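Local coordinates for protein acidocalcisomal pyrophosphatase (Trypanosoma brucei brucei, PDB 5C5V) that probably hydrolyses inorganic diphosphate to phosphate with the help of magnesium ions, at residues A[187-198]-A[289-300]. Residues are numbered along the deposited sequence; the frame is centred on the assembly and turned at random.
With 2PN (imidodiphosphoric acid), chain C.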
ATOM      1  N   ARG A 187       3.212 -17.690  32.408  1.00 61.66           N
ATOM      2  CA  ARG A 187       4.445 -17.114  31.875  1.00 60.52           C
ATOM      3  C   ARG A 187       4.254 -15.836  31.049  1.00 60.05           C
ATOM      4  O   ARG A 187       3.449 -15.787  30.116  1.00 59.71           O
ATOM      5  CB  ARG A 187       5.168 -18.172  31.039  1.00 59.36           C
ATOM      6  CG  ARG A 187       6.399 -17.706  30.283  1.00 57.89           C
ATOM      7  CD  ARG A 187       6.911 -18.827  29.379  1.00 56.59           C
ATOM      8  NE  ARG A 187       8.084 -18.451  28.593  1.00 55.28           N
ATOM      9  CZ  ARG A 187       8.513 -19.110  27.518  1.00 54.17           C
ATOM     10  NH1 ARG A 187       7.853 -20.175  27.065  1.00 53.49           N
ATOM     11  NH2 ARG A 187       9.598 -18.693  26.875  1.00 52.88           N
ATOM     12  N   PHE A 188       5.007 -14.801  31.409  1.00 58.61           N
ATOM     13  CA  PHE A 188       5.124 -13.597  30.587  1.00 57.98           C
ATOM     14  C   PHE A 188       6.574 -13.443  30.186  1.00 57.11           C
ATOM     15  O   PHE A 188       7.460 -13.726  30.986  1.00 57.39           O
ATOM     16  CB  PHE A 188       4.659 -12.344  31.333  1.00 59.00           C
ATOM     17  CG  PHE A 188       3.199 -12.348  31.693  1.00 60.02           C
ATOM     18  CD1 PHE A 188       2.279 -11.665  30.910  1.00 59.86           C
ATOM     19  CD2 PHE A 188       2.745 -13.031  32.813  1.00 60.84           C
ATOM     20  CE1 PHE A 188       0.941 -11.666  31.231  1.00 60.69           C
ATOM     21  CE2 PHE A 188       1.408 -13.025  33.145  1.00 61.78           C
ATOM     22  CZ  PHE A 188       0.506 -12.343  32.352  1.00 61.81           C
ATOM     23  N   TYR A 189       6.826 -13.016  28.954  1.00 59.58           N
ATOM     24  CA  TYR A 189       8.190 -12.716  28.550  1.00 58.87           C
ATOM     25  C   TYR A 189       8.796 -11.672  29.475  1.00 59.81           C
ATOM     26  O   TYR A 189       8.212 -10.612  29.694  1.00 60.57           O
ATOM     27  CB  TYR A 189       8.244 -12.192  27.128  1.00 57.29           C
ATOM     28  CG  TYR A 189       7.982 -13.200  26.058  1.00 56.11           C
ATOM     29  CD1 TYR A 189       8.538 -14.470  26.120  1.00 55.75           C
ATOM     30  CD2 TYR A 189       7.200 -12.871  24.959  1.00 55.09           C
ATOM     31  CE1 TYR A 189       8.306 -15.380  25.124  1.00 54.67           C
ATOM     32  CE2 TYR A 189       6.962 -13.775  23.961  1.00 53.87           C
ATOM     33  CZ  TYR A 189       7.513 -15.027  24.045  1.00 53.85           C
ATOM     34  OH  TYR A 189       7.286 -15.929  23.036  1.00 52.90           O
ATOM     35  N   LYS A 190       9.970 -11.965  30.007  1.00 61.22           N
ATOM     36  CA  LYS A 190      10.653 -11.003  30.851  1.00 61.82           C
ATOM     37  C   LYS A 190      11.453 -10.023  29.995  1.00 61.03           C
ATOM     38  O   LYS A 190      11.558  -8.839  30.326  1.00 61.74           O
ATOM     39  CB  LYS A 190      11.559 -11.725  31.839  1.00 62.29           C
ATOM     40  CG  LYS A 190      12.166 -10.841  32.882  1.00 63.29           C
ATOM     41  CD  LYS A 190      12.912 -11.692  33.895  1.00 64.11           C
ATOM     42  CE  LYS A 190      13.785 -10.851  34.808  1.00 64.66           C
ATOM     43  NZ  LYS A 190      14.666 -11.742  35.621  1.00 65.29           N
ATOM     44  N   HIS A 191      11.972 -10.513  28.874  1.00 60.88           N
ATOM     45  CA  HIS A 191      12.854  -9.736  28.009  1.00 59.95           C
ATOM     46  C   HIS A 191      12.197  -8.493  27.429  1.00 59.98           C
ATOM     47  O   HIS A 191      12.837  -7.458  27.271  1.00 59.92           O
ATOM     48  CB  HIS A 191      13.366 -10.614  26.868  1.00 58.54           C
ATOM     49  CG  HIS A 191      14.273  -9.904  25.910  1.00 57.49           C
ATOM     50  ND1 HIS A 191      15.404  -9.227  26.315  1.00 57.94           N
ATOM     51  CD2 HIS A 191      14.221  -9.780  24.560  1.00 56.17           C
ATOM     52  CE1 HIS A 191      16.007  -8.708  25.258  1.00 56.90           C
ATOM     53  NE2 HIS A 191      15.317  -9.041  24.182  1.00 55.93           N
ATOM     54  N   GLY A 192      10.915  -8.619  27.100  1.00 59.01           N
ATOM     55  CA  GLY A 192      10.152  -7.538  26.507  1.00 58.70           C
ATOM     56  C   GLY A 192       8.957  -8.099  25.760  1.00 57.91           C
ATOM     57  O   GLY A 192       8.667  -9.295  25.845  1.00 57.76           O
ATOM     58  N   ASP A 193       8.267  -7.245  25.018  1.00 57.62           N
ATOM     59  CA  ASP A 193       7.156  -7.707  24.212  1.00 56.76           C
ATOM     60  C   ASP A 193       7.631  -8.386  22.926  1.00 54.86           C
ATOM     61  O   ASP A 193       8.703  -8.072  22.382  1.00 53.88           O
ATOM     62  CB  ASP A 193       6.213  -6.553  23.873  1.00 55.82           C
ATOM     63  CG  ASP A 193       5.575  -5.953  25.100  1.00 57.57           C
ATOM     64  OD1 ASP A 193       4.689  -6.619  25.674  1.00 58.53           O
ATOM     65  OD2 ASP A 193       5.951  -4.828  25.501  1.00 58.09           O
ATOM     66  N   MET A 194       6.823  -9.342  22.482  1.00 56.19           N
ATOM     67  CA  MET A 194       6.927  -9.924  21.157  1.00 54.38           C
ATOM     68  C   MET A 194       6.461  -8.839  20.205  1.00 53.21           C
ATOM     69  O   MET A 194       5.382  -8.284  20.390  1.00 53.29           O
ATOM     70  CB  MET A 194       6.069 -11.202  21.056  1.00 54.63           C
ATOM     71  CG  MET A 194       5.917 -11.804  19.663  1.00 53.06           C
ATOM     72  SD  MET A 194       7.490 -12.293  18.941  1.00 52.50           S
ATOM     73  CE  MET A 194       8.014 -13.545  20.114  1.00 53.78           C
ATOM     74  N   MET A 195       7.271  -8.527  19.203  1.00 54.07           N
ATOM     75  CA  MET A 195       7.058  -7.331  18.406  1.00 52.97           C
ATOM     76  C   MET A 195       6.488  -7.653  17.042  1.00 51.71           C
ATOM     77  O   MET A 195       6.364  -6.773  16.185  1.00 50.90           O
ATOM     78  CB  MET A 195       8.381  -6.563  18.280  1.00 52.83           C
ATOM     79  CG  MET A 195       8.963  -6.269  19.651  1.00 54.66           C
ATOM     80  SD  MET A 195      10.487  -5.313  19.674  1.00 54.86           S
ATOM     81  CE  MET A 195      11.608  -6.481  18.894  1.00 53.90           C
ATOM     82  N   TRP A 196       6.146  -8.925  16.856  1.00 52.73           N
ATOM     83  CA  TRP A 196       5.433  -9.399  15.680  1.00 51.79           C
ATOM     84  C   TRP A 196       4.423 -10.437  16.148  1.00 52.59           C
ATOM     85  O   TRP A 196       4.543 -10.959  17.257  1.00 53.40           O
ATOM     86  CB  TRP A 196       6.394 -10.004  14.659  1.00 51.21           C
ATOM     87  CG  TRP A 196       7.554  -9.107  14.379  1.00 50.95           C
ATOM     88  CD1 TRP A 196       7.639  -8.173  13.405  1.00 50.20           C
ATOM     89  CD2 TRP A 196       8.783  -9.042  15.115  1.00 51.31           C
ATOM     90  NE1 TRP A 196       8.846  -7.518  13.479  1.00 50.29           N
ATOM     91  CE2 TRP A 196       9.570  -8.040  14.520  1.00 50.93           C
ATOM     92  CE3 TRP A 196       9.295  -9.738  16.212  1.00 52.42           C
ATOM     93  CZ2 TRP A 196      10.845  -7.715  14.984  1.00 51.29           C
ATOM     94  CZ3 TRP A 196      10.560  -9.417  16.677  1.00 52.78           C
ATOM     95  CH2 TRP A 196      11.322  -8.413  16.064  1.00 52.14           C
ATOM     96  N   ASN A 197       3.426 -10.728  15.319  1.00 50.66           N
ATOM     97  CA  ASN A 197       2.500 -11.797  15.627  1.00 51.28           C
ATOM     98  C   ASN A 197       3.267 -13.097  15.649  1.00 51.59           C
ATOM     99  O   ASN A 197       3.919 -13.447  14.665  1.00 50.97           O
ATOM    100  CB  ASN A 197       1.371 -11.876  14.605  1.00 50.80           C
ATOM    101  CG  ASN A 197       0.507 -10.645  14.597  1.00 50.48           C
ATOM    102  OD1 ASN A 197      -0.029 -10.249  15.628  1.00 50.95           O
ATOM    103  ND2 ASN A 197       0.355 -10.038  13.430  1.00 49.54           N
ATOM    104  N   TYR A 198       3.173 -13.806  16.768  1.00 49.97           N
ATOM    105  CA  TYR A 198       3.891 -15.045  16.958  1.00 50.45           C
ATOM    106  C   TYR A 198       2.911 -16.204  17.158  1.00 51.31           C
ATOM    107  O   TYR A 198       1.877 -16.044  17.800  1.00 51.99           O
ATOM    108  CB  TYR A 198       4.827 -14.923  18.156  1.00 51.41           C
ATOM    109  CG  TYR A 198       5.664 -16.148  18.403  1.00 51.78           C
ATOM    110  CD1 TYR A 198       6.829 -16.380  17.678  1.00 50.88           C
ATOM    111  CD2 TYR A 198       5.286 -17.085  19.353  1.00 52.92           C
ATOM    112  CE1 TYR A 198       7.597 -17.511  17.907  1.00 51.15           C
ATOM    113  CE2 TYR A 198       6.047 -18.218  19.585  1.00 53.15           C
ATOM    114  CZ  TYR A 198       7.196 -18.420  18.863  1.00 52.29           C
ATOM    115  OH  TYR A 198       7.953 -19.535  19.095  1.00 52.88           O
ATOM    116  N   ILE A 289      14.520  -9.705  14.828  1.00 53.05           N
ATOM    117  CA  ILE A 289      13.951 -11.033  15.086  1.00 53.10           C
ATOM    118  C   ILE A 289      15.026 -12.005  15.562  1.00 53.51           C
ATOM    119  O   ILE A 289      14.867 -12.649  16.599  1.00 54.31           O
ATOM    120  CB  ILE A 289      13.258 -11.610  13.829  1.00 52.42           C
ATOM    121  CG1 ILE A 289      11.964 -10.850  13.554  1.00 52.19           C
ATOM    122  CG2 ILE A 289      12.930 -13.080  14.018  1.00 52.49           C
ATOM    123  CD1 ILE A 289      11.296 -11.225  12.244  1.00 51.42           C
ATOM    124  N   ARG A 290      16.133 -12.080  14.826  1.00 54.37           N
ATOM    125  CA  ARG A 290      17.231 -12.976  15.189  1.00 54.97           C
ATOM    126  C   ARG A 290      17.755 -12.640  16.582  1.00 55.94           C
ATOM    127  O   ARG A 290      17.987 -13.541  17.399  1.00 56.52           O
ATOM    128  CB  ARG A 290      18.368 -12.907  14.166  1.00 54.38           C
ATOM    129  CG  ARG A 290      19.600 -13.776  14.502  1.00 54.97           C
ATOM    130  CD  ARG A 290      20.561 -13.877  13.306  1.00 54.01           C
ATOM    131  NE  ARG A 290      20.637 -12.571  12.669  1.00 54.30           N
ATOM    132  CZ  ARG A 290      20.584 -12.355  11.361  1.00 53.41           C
ATOM    133  NH1 ARG A 290      20.499 -13.357  10.508  1.00 53.14           N
ATOM    134  NH2 ARG A 290      20.629 -11.116  10.917  1.00 53.31           N
ATOM    135  N   GLU A 291      17.918 -11.349  16.859  1.00 53.78           N
ATOM    136  CA  GLU A 291      18.477 -10.908  18.131  1.00 55.00           C
ATOM    137  C   GLU A 291      17.529 -11.149  19.307  1.00 55.87           C
ATOM    138  O   GLU A 291      17.946 -11.620  20.362  1.00 56.82           O
ATOM    139  CB  GLU A 291      18.849  -9.419  18.058  1.00 55.13           C
ATOM    140  CG  GLU A 291      19.359  -8.851  19.381  1.00 56.58           C
ATOM    141  CD  GLU A 291      20.741  -9.351  19.787  1.00 57.21           C
ATOM    142  OE1 GLU A 291      21.408 -10.066  19.001  1.00 56.50           O
ATOM    143  OE2 GLU A 291      21.168  -9.026  20.917  1.00 58.37           O
ATOM    144  N   TRP A 292      16.258 -10.815  19.126  1.00 52.84           N
ATOM    145  CA  TRP A 292      15.258 -11.073  20.146  1.00 53.77           C
ATOM    146  C   TRP A 292      15.255 -12.577  20.542  1.00 54.13           C
ATOM    147  O   TRP A 292      15.303 -12.927  21.724  1.00 55.14           O
ATOM    148  CB  TRP A 292      13.883 -10.644  19.642  1.00 53.37           C
ATOM    149  CG  TRP A 292      12.877 -10.466  20.729  1.00 54.67           C
ATOM    150  CD1 TRP A 292      12.513  -9.286  21.336  1.00 55.45           C
ATOM    151  CD2 TRP A 292      12.100 -11.495  21.357  1.00 55.06           C
ATOM    152  NE1 TRP A 292      11.554  -9.531  22.299  1.00 56.55           N
ATOM    153  CE2 TRP A 292      11.285 -10.874  22.329  1.00 56.33           C
ATOM    154  CE3 TRP A 292      12.016 -12.879  21.194  1.00 54.97           C
ATOM    155  CZ2 TRP A 292      10.403 -11.591  23.132  1.00 57.32           C
ATOM    156  CZ3 TRP A 292      11.140 -13.587  21.991  1.00 55.80           C
ATOM    157  CH2 TRP A 292      10.346 -12.943  22.948  1.00 57.04           C
ATOM    158  N   PHE A 293      15.233 -13.463  19.553  1.00 54.34           N
ATOM    159  CA  PHE A 293      15.212 -14.896  19.854  1.00 54.84           C
ATOM    160  C   PHE A 293      16.556 -15.385  20.357  1.00 55.18           C
ATOM    161  O   PHE A 293      16.619 -16.382  21.080  1.00 55.59           O
ATOM    162  CB  PHE A 293      14.774 -15.717  18.639  1.00 53.74           C
ATOM    163  CG  PHE A 293      13.294 -15.714  18.424  1.00 53.70           C
ATOM    164  CD1 PHE A 293      12.444 -16.221  19.403  1.00 54.70           C
ATOM    165  CD2 PHE A 293      12.744 -15.203  17.263  1.00 52.78           C
ATOM    166  CE1 PHE A 293      11.072 -16.210  19.231  1.00 54.60           C
ATOM    167  CE2 PHE A 293      11.374 -15.189  17.084  1.00 52.88           C
ATOM    168  CZ  PHE A 293      10.537 -15.693  18.072  1.00 53.54           C
ATOM    169  N   ARG A 294      17.625 -14.666  20.010  1.00 56.47           N
ATOM    170  CA  ARG A 294      18.946 -15.043  20.487  1.00 56.78           C
ATOM    171  C   ARG A 294      19.042 -14.857  21.995  1.00 57.94           C
ATOM    172  O   ARG A 294      19.511 -15.751  22.703  1.00 58.40           O
ATOM    173  CB  ARG A 294      20.050 -14.221  19.805  1.00 56.22           C
ATOM    174  CG  ARG A 294      21.465 -14.670  20.213  1.00 56.69           C
ATOM    175  CD  ARG A 294      22.576 -13.816  19.601  1.00 56.22           C
ATOM    176  NE  ARG A 294      22.631 -12.493  20.208  1.00 57.01           N
ATOM    177  CZ  ARG A 294      23.346 -12.205  21.296  1.00 58.05           C
ATOM    178  NH1 ARG A 294      24.082 -13.140  21.891  1.00 58.33           N
ATOM    179  NH2 ARG A 294      23.334 -10.976  21.786  1.00 58.71           N
ATOM    180  N   VAL A 295      18.541 -13.728  22.495  1.00 56.17           N
ATOM    181  CA  VAL A 295      18.823 -13.335  23.872  1.00 57.25           C
ATOM    182  C   VAL A 295      17.655 -13.416  24.856  1.00 58.47           C
ATOM    183  O   VAL A 295      17.874 -13.263  26.061  1.00 59.51           O
ATOM    184  CB  VAL A 295      19.342 -11.869  23.939  1.00 57.57           C
ATOM    185  CG1 VAL A 295      20.499 -11.660  22.987  1.00 56.85           C
ATOM    186  CG2 VAL A 295      18.217 -10.872  23.641  1.00 57.48           C
ATOM    187  N   TYR A 296      16.431 -13.655  24.377  1.00 56.76           N
ATOM    188  CA  TYR A 296      15.266 -13.393  25.233  1.00 57.60           C
ATOM    189  C   TYR A 296      15.198 -14.232  26.508  1.00 58.57           C
ATOM    190  O   TYR A 296      14.628 -13.788  27.489  1.00 59.76           O
ATOM    191  CB  TYR A 296      13.958 -13.542  24.435  1.00 57.19           C
ATOM    192  CG  TYR A 296      13.490 -14.951  24.083  1.00 56.54           C
ATOM    193  CD1 TYR A 296      12.273 -15.431  24.555  1.00 57.30           C
ATOM    194  CD2 TYR A 296      14.235 -15.771  23.239  1.00 55.68           C
ATOM    195  CE1 TYR A 296      11.807 -16.716  24.213  1.00 57.10           C
ATOM    196  CE2 TYR A 296      13.792 -17.064  22.905  1.00 55.54           C
ATOM    197  CZ  TYR A 296      12.573 -17.520  23.388  1.00 56.10           C
ATOM    198  OH  TYR A 296      12.135 -18.768  23.054  1.00 55.92           O
ATOM    199  N   LYS A 297      15.807 -15.410  26.522  1.00 59.03           N
ATOM    200  CA  LYS A 297      15.730 -16.250  27.716  1.00 60.07           C
ATOM    201  C   LYS A 297      16.867 -16.009  28.711  1.00 60.68           C
ATOM    202  O   LYS A 297      16.829 -16.518  29.829  1.00 61.51           O
ATOM    203  CB  LYS A 297      15.697 -17.737  27.324  1.00 59.48           C
ATOM    204  CG  LYS A 297      14.366 -18.184  26.698  1.00 59.24           C
ATOM    205  CD  LYS A 297      14.397 -19.662  26.294  1.00 58.84           C
ATOM    206  CE  LYS A 297      13.109 -20.079  25.570  1.00 58.65           C
ATOM    207  NZ  LYS A 297      13.061 -21.536  25.212  1.00 58.39           N
ATOM    208  N   ILE A 298      17.867 -15.232  28.309  1.00 61.44           N
ATOM    209  CA  ILE A 298      19.033 -15.000  29.155  1.00 61.93           C
ATOM    210  C   ILE A 298      18.641 -14.314  30.460  1.00 63.28           C
ATOM    211  O   ILE A 298      19.120 -14.685  31.530  1.00 63.97           O
ATOM    212  CB  ILE A 298      20.106 -14.162  28.431  1.00 61.40           C
ATOM    213  CG1 ILE A 298      20.712 -14.970  27.284  1.00 59.96           C
ATOM    214  CG2 ILE A 298      21.195 -13.749  29.404  1.00 61.75           C
ATOM    215  CD1 ILE A 298      21.721 -14.206  26.453  1.00 59.36           C
ATOM    216  N   CYS A 299      17.756 -13.326  30.370  1.00 62.67           N
ATOM    217  CA  CYS A 299      17.273 -12.630  31.561  1.00 63.92           C
ATOM    218  C   CYS A 299      16.430 -13.544  32.448  1.00 64.71           C
ATOM    219  O   CYS A 299      16.085 -13.176  33.572  1.00 66.10           O
ATOM    220  CB  CYS A 299      16.448 -11.398  31.158  1.00 64.33           C
ATOM    221  SG  CYS A 299      14.832 -11.781  30.387  1.00 64.09           S
ATOM    222  N   GLN A 300      16.132 -14.746  31.955  1.00 63.16           N
ATOM    223  CA  GLN A 300      15.318 -15.719  32.694  1.00 63.85           C
ATOM    224  C   GLN A 300      16.155 -16.849  33.269  1.00 63.67           C
ATOM    225  O   GLN A 300      15.627 -17.753  33.899  1.00 64.28           O
ATOM    226  CB  GLN A 300      14.238 -16.325  31.794  1.00 63.22           C
ATOM    227  CG  GLN A 300      13.157 -15.371  31.326  1.00 63.84           C
ATOM    228  CD  GLN A 300      11.986 -15.284  32.295  1.00 64.99           C
ATOM    229  OE1 GLN A 300      12.167 -15.201  33.517  1.00 66.24           O
ATOM    230  NE2 GLN A 300      10.774 -15.303  31.751  1.00 65.03           N
TER
HETATM  231  P1  2PN C 501       9.661 -21.096  23.830  1.00 55.18           P
HETATM  232  O1  2PN C 501       8.870 -21.816  24.953  1.00 56.48           O
HETATM  233  O2  2PN C 501      10.889 -21.973  23.462  1.00 54.34           O
HETATM  234  O3  2PN C 501      10.041 -19.668  24.312  1.00 55.50           O
HETATM  235  N1  2PN C 501       8.683 -20.894  22.536  1.00 54.44           N
HETATM  236  P2  2PN C 501       8.166 -22.104  21.560  0.75 54.10           P
HETATM  237  O4  2PN C 501       7.489 -23.246  22.402  1.00 55.20           O
HETATM  238  O5  2PN C 501       9.391 -22.668  20.866  1.00 52.94           O
HETATM  239  O6  2PN C 501       7.206 -21.583  20.583  1.00 53.27           O
HETATM  240  O   HOH W   1      11.850 -13.506  28.195  1.00 58.58           O
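W292 swings its CG opposite its own backbone N (chi1 -162°), which carries the indole from helix 285-295 in among the side chains of 187-198. M194 bends twice, at chi2 and chi3, and this brings its CE over one indole face, 3.6 Å from W292 CZ3. H191 meets the opposite face edge-on, with H191 CD2 3.5 Å from W292 NE1. The far rim of the indole points into the face of Y189 in a T-shaped pair. There W292 CH2 sits over the ring centre, and the planes stand at 78°. I289 CG1 lies over the W196 ring as a CH-pi contact, 3.5 Å from the centroid of its six-membered ring. Beside the 3-10 segment 298-300, K190 NZ donates to C299 O over 2.9 Å. A water accepts from H191 N and donates to Y296 O, so it joins the two backbones. D193 OD2 forms a salt bridge with R163 of the same chain. The second subunit also packs here, with its D193 against W292.

The aromatic cluster of Y189, H191, W292 and Y296 adjoins the diphosphate site. R187 NH2 (2.8 Å) and Y296 OH (2.6 Å) both donate to O3 of the imidodiphosphate. K297 NZ binds its O2, and Y198 OH its O6. R187 and K297 also pair with D180 and D251. Each segment gives two donor residues, so their packing sets the donor positions around the imidodiphosphate.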